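Local coordinates for protein signal recognition particle receptor FtsY (Sulfolobus acidocaldarius, PDB 5L3S) that belongs to the SRP54-type P-loop protein family and acts as the receptor, or docking protein, for the signal recognition particle, at residues K213-A225 and V240-A254. Sequence-based numbering, arbitrary orientation.
Sequences KPDFRILILDSLA and VGYDAVILTKVDADA. With GNP (phosphoaminophosphonic acid-guanylate ester), chain R; GOL (glycerol), chain C.
Leu219 and Leu221 alternate their backbone bonds with Ala244, Ile246 and Thr248, joining strands 216-222 and 244-248 in parallel. At the N-terminal end of the pair, Asp243 OD2 takes Arg217 N on its anti lone pair at 2.7 Å, while Asp243 N bonds Arg217 O. The extended Arg217 chain carries NH1 to Gly241 O (3.2 Å); Gly241 O lies in the guanidinium plane, whereas NH1 stands above the carbonyl plane. At the C-terminal end, Thr248 O is gripped by both Ser223 N and Ser223 OG, the hydroxyl at 2.7 Å. Lys249 NZ meets Asp222 OD2 from above the carboxylate plane in a 2.9 Å salt bridge and also bonds Gly111 O; Asp222 OD1 closes an Asx turn onto Leu224 N.

In CH-pi contacts, Leu219 CB sits over the centre of the Tyr242 ring, and Asp243 CB lies over one face of the Phe216 ring, offset toward its rim. Just past strand 244-248, Lys249 N donates to O6 of the bound GNP, and Asp251 OD1 accepts from GNP N1 (2.8 Å).

Helix 228-239 makes the beta-alpha-beta crossover, packing on Leu219 and Tyr242; helix 258-266 touches Leu221, Val245 and Leu247, and strands 102-107 and 270-274 flank the pair.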
loop_
_atom_site.group_PDB
_atom_site.type_symbol
_atom_site.label_atom_id
_atom_site.label_comp_id
_atom_site.label_asym_id
_atom_site.label_seq_id
_atom_site.Cartn_x
_atom_site.Cartn_y
_atom_site.Cartn_z
ATOM N N LYS B 213 -21.054 18.514 -3.406
ATOM C CA LYS B 213 -20.261 19.690 -3.789
ATOM C C LYS B 213 -19.209 20.077 -2.744
ATOM O O LYS B 213 -19.305 21.132 -2.132
ATOM C CB LYS B 213 -21.181 20.883 -4.077
ATOM C CG LYS B 213 -22.150 20.632 -5.211
ATOM C CD LYS B 213 -23.026 21.853 -5.479
ATOM C CE LYS B 213 -24.175 21.479 -6.398
ATOM N NZ LYS B 213 -23.704 20.553 -7.477
ATOM N N PRO B 214 -18.218 19.205 -2.519
ATOM C CA PRO B 214 -17.296 19.438 -1.404
ATOM C C PRO B 214 -16.433 20.675 -1.577
ATOM O O PRO B 214 -16.159 21.119 -2.698
ATOM C CB PRO B 214 -16.433 18.159 -1.374
ATOM C CG PRO B 214 -16.624 17.526 -2.701
ATOM C CD PRO B 214 -18.022 17.880 -3.127
ATOM N N ASP B 215 -16.043 21.256 -0.448
ATOM C CA ASP B 215 -15.171 22.415 -0.458
ATOM C C ASP B 215 -13.713 21.981 -0.538
ATOM O O ASP B 215 -12.854 22.761 -0.926
ATOM C CB ASP B 215 -15.408 23.267 0.784
ATOM C CG ASP B 215 -16.835 23.762 0.874
ATOM O OD1 ASP B 215 -17.148 24.751 0.191
ATOM O OD2 ASP B 215 -17.642 23.151 1.602
ATOM N N PHE B 216 -13.439 20.734 -0.183
ATOM C CA PHE B 216 -12.069 20.220 -0.220
ATOM C C PHE B 216 -12.128 18.740 -0.524
ATOM O O PHE B 216 -12.936 18.029 0.057
ATOM C CB PHE B 216 -11.377 20.447 1.128
ATOM C CG PHE B 216 -9.870 20.578 1.039
ATOM C CD1 PHE B 216 -9.289 21.687 0.442
ATOM C CD2 PHE B 216 -9.045 19.610 1.588
ATOM C CE1 PHE B 216 -7.904 21.817 0.368
ATOM C CE2 PHE B 216 -7.661 19.731 1.518
ATOM C CZ PHE B 216 -7.090 20.843 0.904
ATOM N N ARG B 217 -11.266 18.266 -1.428
ATOM C CA ARG B 217 -11.244 16.849 -1.775
ATOM C C ARG B 217 -9.852 16.281 -1.481
ATOM O O ARG B 217 -8.860 16.841 -1.921
ATOM C CB ARG B 217 -11.538 16.646 -3.265
ATOM C CG ARG B 217 -12.828 17.222 -3.789
ATOM C CD ARG B 217 -12.876 17.034 -5.294
ATOM N NE ARG B 217 -14.074 17.610 -5.885
ATOM C CZ ARG B 217 -14.418 17.480 -7.162
ATOM N NH1 ARG B 217 -13.647 16.792 -7.997
ATOM N NH2 ARG B 217 -15.536 18.044 -7.606
ATOM N N ILE B 218 -9.788 15.179 -0.739
ATOM C CA ILE B 218 -8.513 14.618 -0.324
ATOM C C ILE B 218 -8.358 13.183 -0.817
ATOM O O ILE B 218 -9.156 12.314 -0.482
ATOM C CB ILE B 218 -8.344 14.623 1.206
ATOM C CG1 ILE B 218 -8.461 16.057 1.747
ATOM C CG2 ILE B 218 -6.993 14.016 1.596
ATOM C CD1 ILE B 218 -8.340 16.151 3.255
ATOM N N LEU B 219 -7.323 12.962 -1.615
ATOM C CA LEU B 219 -6.951 11.618 -2.035
ATOM C C LEU B 219 -6.062 11.024 -0.960
ATOM O O LEU B 219 -5.126 11.676 -0.480
ATOM C CB LEU B 219 -6.202 11.668 -3.366
ATOM C CG LEU B 219 -5.555 10.337 -3.802
ATOM C CD1 LEU B 219 -6.604 9.279 -4.065
ATOM C CD2 LEU B 219 -4.620 10.567 -5.025
ATOM N N ILE B 220 -6.364 9.791 -0.559
ATOM C CA ILE B 220 -5.498 9.073 0.367
ATOM C C ILE B 220 -4.572 8.112 -0.398
ATOM O O ILE B 220 -5.035 7.319 -1.209
ATOM C CB ILE B 220 -6.309 8.291 1.415
ATOM C CG1 ILE B 220 -7.309 9.221 2.129
ATOM C CG2 ILE B 220 -5.369 7.641 2.416
ATOM C CD1 ILE B 220 -6.638 10.431 2.763
ATOM N N LEU B 221 -3.266 8.231 -0.164
ATOM C CA LEU B 221 -2.272 7.319 -0.735
ATOM C C LEU B 221 -1.500 6.622 0.387
ATOM O O LEU B 221 -1.207 7.220 1.421
ATOM C CB LEU B 221 -1.298 8.077 -1.675
ATOM C CG LEU B 221 -1.913 8.738 -2.922
ATOM C CD1 LEU B 221 -0.925 9.645 -3.657
ATOM C CD2 LEU B 221 -2.483 7.680 -3.892
ATOM N N ASP B 222 -1.176 5.348 0.165
ATOM C CA ASP B 222 -0.397 4.532 1.089
ATOM C C ASP B 222 1.094 4.769 0.829
ATOM O O ASP B 222 1.576 4.531 -0.280
ATOM C CB ASP B 222 -0.724 3.044 0.815
ATOM C CG ASP B 222 -0.195 2.097 1.885
ATOM O OD1 ASP B 222 0.862 2.377 2.491
ATOM O OD2 ASP B 222 -0.859 1.055 2.119
ATOM N N SER B 223 1.835 5.208 1.842
ATOM C CA SER B 223 3.266 5.491 1.633
ATOM C C SER B 223 4.122 4.244 1.402
ATOM O O SER B 223 5.269 4.363 0.966
ATOM C CB SER B 223 3.853 6.312 2.775
ATOM O OG SER B 223 3.932 5.548 3.961
ATOM N N LEU B 224 3.586 3.059 1.705
ATOM C CA LEU B 224 4.304 1.813 1.390
ATOM C C LEU B 224 4.207 1.434 -0.078
ATOM O O LEU B 224 4.973 0.602 -0.561
ATOM C CB LEU B 224 3.807 0.649 2.234
ATOM C CG LEU B 224 4.401 0.543 3.633
ATOM C CD1 LEU B 224 3.606 -0.479 4.442
ATOM C CD2 LEU B 224 5.886 0.174 3.567
ATOM N N ALA B 225 3.277 2.052 -0.795
ATOM C CA ALA B 225 3.094 1.738 -2.205
ATOM C C ALA B 225 4.237 2.280 -3.058
ATOM O O ALA B 225 4.744 3.377 -2.814
ATOM C CB ALA B 225 1.749 2.269 -2.695
ATOM N N VAL B 240 -11.467 12.378 -11.627
ATOM C CA VAL B 240 -12.227 12.891 -10.492
ATOM C C VAL B 240 -11.780 14.312 -10.123
ATOM O O VAL B 240 -12.602 15.237 -10.056
ATOM C CB VAL B 240 -12.052 11.961 -9.273
ATOM C CG1 VAL B 240 -12.878 12.454 -8.084
ATOM C CG2 VAL B 240 -12.417 10.519 -9.628
ATOM N N GLY B 241 -10.471 14.483 -9.906
ATOM C CA GLY B 241 -9.917 15.747 -9.430
ATOM C C GLY B 241 -9.906 15.810 -7.907
ATOM O O GLY B 241 -10.852 15.368 -7.249
ATOM N N TYR B 242 -8.821 16.326 -7.336
ATOM C CA TYR B 242 -8.728 16.488 -5.882
ATOM C C TYR B 242 -7.820 17.677 -5.571
ATOM O O TYR B 242 -7.137 18.194 -6.460
ATOM C CB TYR B 242 -8.219 15.217 -5.198
ATOM C CG TYR B 242 -6.922 14.682 -5.778
ATOM C CD1 TYR B 242 -6.940 13.775 -6.840
ATOM C CD2 TYR B 242 -5.687 15.082 -5.275
ATOM C CE1 TYR B 242 -5.765 13.285 -7.394
ATOM C CE2 TYR B 242 -4.498 14.591 -5.820
ATOM C CZ TYR B 242 -4.552 13.688 -6.880
ATOM O OH TYR B 242 -3.397 13.200 -7.438
ATOM N N ASP B 243 -7.807 18.103 -4.312
ATOM C CA ASP B 243 -7.079 19.314 -3.921
ATOM C C ASP B 243 -5.744 19.007 -3.244
ATOM O O ASP B 243 -4.780 19.761 -3.386
ATOM C CB ASP B 243 -7.936 20.156 -2.979
ATOM C CG ASP B 243 -9.252 20.562 -3.605
ATOM O OD1 ASP B 243 -9.216 21.316 -4.594
ATOM O OD2 ASP B 243 -10.316 20.132 -3.111
ATOM N N ALA B 244 -5.708 17.916 -2.486
ATOM C CA ALA B 244 -4.512 17.547 -1.729
ATOM C C ALA B 244 -4.470 16.053 -1.399
ATOM O O ALA B 244 -5.436 15.326 -1.615
ATOM C CB ALA B 244 -4.407 18.357 -0.461
ATOM N N VAL B 245 -3.338 15.612 -0.858
ATOM C CA VAL B 245 -3.150 14.207 -0.547
ATOM C C VAL B 245 -2.792 14.078 0.926
ATOM O O VAL B 245 -2.086 14.935 1.477
ATOM C CB VAL B 245 -1.997 13.637 -1.416
ATOM C CG1 VAL B 245 -1.509 12.295 -0.893
ATOM C CG2 VAL B 245 -2.438 13.535 -2.872
ATOM N N ILE B 246 -3.274 13.016 1.557
ATOM C CA ILE B 246 -2.721 12.577 2.830
ATOM C C ILE B 246 -2.035 11.219 2.606
ATOM O O ILE B 246 -2.626 10.315 2.023
ATOM C CB ILE B 246 -3.817 12.497 3.932
ATOM C CG1 ILE B 246 -4.288 13.918 4.302
ATOM C CG2 ILE B 246 -3.295 11.756 5.171
ATOM C CD1 ILE B 246 -5.494 13.962 5.279
ATOM N N LEU B 247 -0.782 11.107 3.046
ATOM C CA LEU B 247 -0.008 9.866 2.929
ATOM C C LEU B 247 -0.061 9.119 4.247
ATOM O O LEU B 247 0.239 9.700 5.293
ATOM C CB LEU B 247 1.465 10.197 2.642
ATOM C CG LEU B 247 1.805 10.950 1.365
ATOM C CD1 LEU B 247 3.329 11.013 1.194
ATOM C CD2 LEU B 247 1.163 10.248 0.187
ATOM N N THR B 248 -0.407 7.830 4.206
ATOM C CA THR B 248 -0.544 7.042 5.431
ATOM C C THR B 248 0.597 6.041 5.645
ATOM O O THR B 248 1.371 5.760 4.729
ATOM C CB THR B 248 -1.839 6.207 5.389
ATOM O OG1 THR B 248 -1.767 5.314 4.275
ATOM C CG2 THR B 248 -3.079 7.123 5.238
ATOM N N LYS B 249 0.676 5.504 6.863
ATOM C CA LYS B 249 1.550 4.384 7.185
ATOM C C LYS B 249 3.021 4.727 7.030
ATOM O O LYS B 249 3.836 3.864 6.748
ATOM C CB LYS B 249 1.187 3.144 6.345
ATOM C CG LYS B 249 -0.281 2.733 6.470
ATOM C CD LYS B 249 -0.632 1.561 5.515
ATOM C CE LYS B 249 -2.175 1.455 5.354
ATOM N NZ LYS B 249 -2.576 0.449 4.313
ATOM N N VAL B 250 3.347 6.001 7.225
ATOM C CA VAL B 250 4.722 6.472 7.103
ATOM C C VAL B 250 5.554 5.851 8.226
ATOM O O VAL B 250 6.775 5.691 8.108
ATOM C CB VAL B 250 4.741 8.019 7.112
ATOM C CG1 VAL B 250 6.138 8.563 7.306
ATOM C CG2 VAL B 250 4.130 8.537 5.812
ATOM N N ASP B 251 4.873 5.434 9.297
ATOM C CA ASP B 251 5.562 4.778 10.416
ATOM C C ASP B 251 6.107 3.376 10.071
ATOM O O ASP B 251 6.858 2.799 10.853
ATOM C CB ASP B 251 4.671 4.709 11.664
ATOM C CG ASP B 251 3.302 4.089 11.380
ATOM O OD1 ASP B 251 2.585 4.534 10.452
ATOM O OD2 ASP B 251 2.945 3.128 12.084
ATOM N N ALA B 252 5.744 2.841 8.909
ATOM C CA ALA B 252 6.332 1.570 8.447
ATOM C C ALA B 252 7.727 1.750 7.818
ATOM O O ALA B 252 8.077 1.036 6.873
ATOM C CB ALA B 252 5.427 0.909 7.463
ATOM N N ASP B 253 8.507 2.702 8.327
ATOM C CA ASP B 253 9.856 2.969 7.819
ATOM C C ASP B 253 9.829 3.333 6.330
ATOM O O ASP B 253 10.800 3.129 5.603
ATOM C CB ASP B 253 10.776 1.761 8.067
ATOM C CG ASP B 253 12.247 2.086 7.848
ATOM O OD1 ASP B 253 12.635 3.243 8.107
ATOM O OD2 ASP B 253 13.010 1.192 7.408
ATOM N N ALA B 254 8.705 3.888 5.894
ATOM C CA ALA B 254 8.516 4.293 4.508
ATOM C C ALA B 254 9.014 5.717 4.309
ATOM O O ALA B 254 8.665 6.609 5.080
ATOM C CB ALA B 254 7.044 4.207 4.150
HETATM P PG GNP R . -11.375 0.544 2.938
HETATM O O1G GNP R . -12.520 1.402 3.422
HETATM O O2G GNP R . -11.698 -0.943 2.994
HETATM O O3G GNP R . -10.942 0.823 1.515
HETATM N N3B GNP R . -10.114 0.795 3.891
HETATM P PB GNP R . -9.652 2.298 4.307
HETATM O O1B GNP R . -10.800 3.040 4.828
HETATM O O2B GNP R . -9.009 2.934 3.148
HETATM O O3A GNP R . -8.626 2.097 5.402
HETATM P PA GNP R . -8.823 1.867 6.907
HETATM O O1A GNP R . -9.062 3.168 7.613
HETATM O O2A GNP R . -9.811 0.772 7.159
HETATM O "O5'" GNP R . -7.409 1.431 7.427
HETATM C "C5'" GNP R . -6.781 0.169 7.032
HETATM C "C4'" GNP R . -5.771 -0.229 8.094
HETATM O "O4'" GNP R . -4.595 0.662 8.048
HETATM C "C3'" GNP R . -6.295 -0.139 9.513
HETATM O "O3'" GNP R . -5.712 -1.181 10.275
HETATM C "C2'" GNP R . -5.764 1.221 9.998
HETATM O "O2'" GNP R . -5.617 1.245 11.407
HETATM C "C1'" GNP R . -4.374 1.158 9.347
HETATM N N9 GNP R . -3.755 2.476 9.218
HETATM C C8 GNP R . -4.284 3.621 8.687
HETATM N N7 GNP R . -3.450 4.647 8.701
HETATM C C5 GNP R . -2.300 4.115 9.279
HETATM C C6 GNP R . -1.062 4.731 9.563
HETATM O O6 GNP R . -0.770 5.917 9.354
HETATM N N1 GNP R . -0.159 3.851 10.167
HETATM C C2 GNP R . -0.432 2.517 10.428
HETATM N N2 GNP R . 0.523 1.788 11.004
HETATM N N3 GNP R . -1.596 1.936 10.162
HETATM C C4 GNP R . -2.474 2.789 9.600
HETATM C C1 GOL C . -17.787 16.075 -10.134
HETATM O O1 GOL C . -18.276 14.851 -10.633
HETATM C C2 GOL C . -16.262 16.094 -10.178
HETATM O O2 GOL C . -15.773 14.956 -10.859
HETATM C C3 GOL C . -15.807 17.369 -10.881
HETATM O O3 GOL C . -14.452 17.621 -10.581
#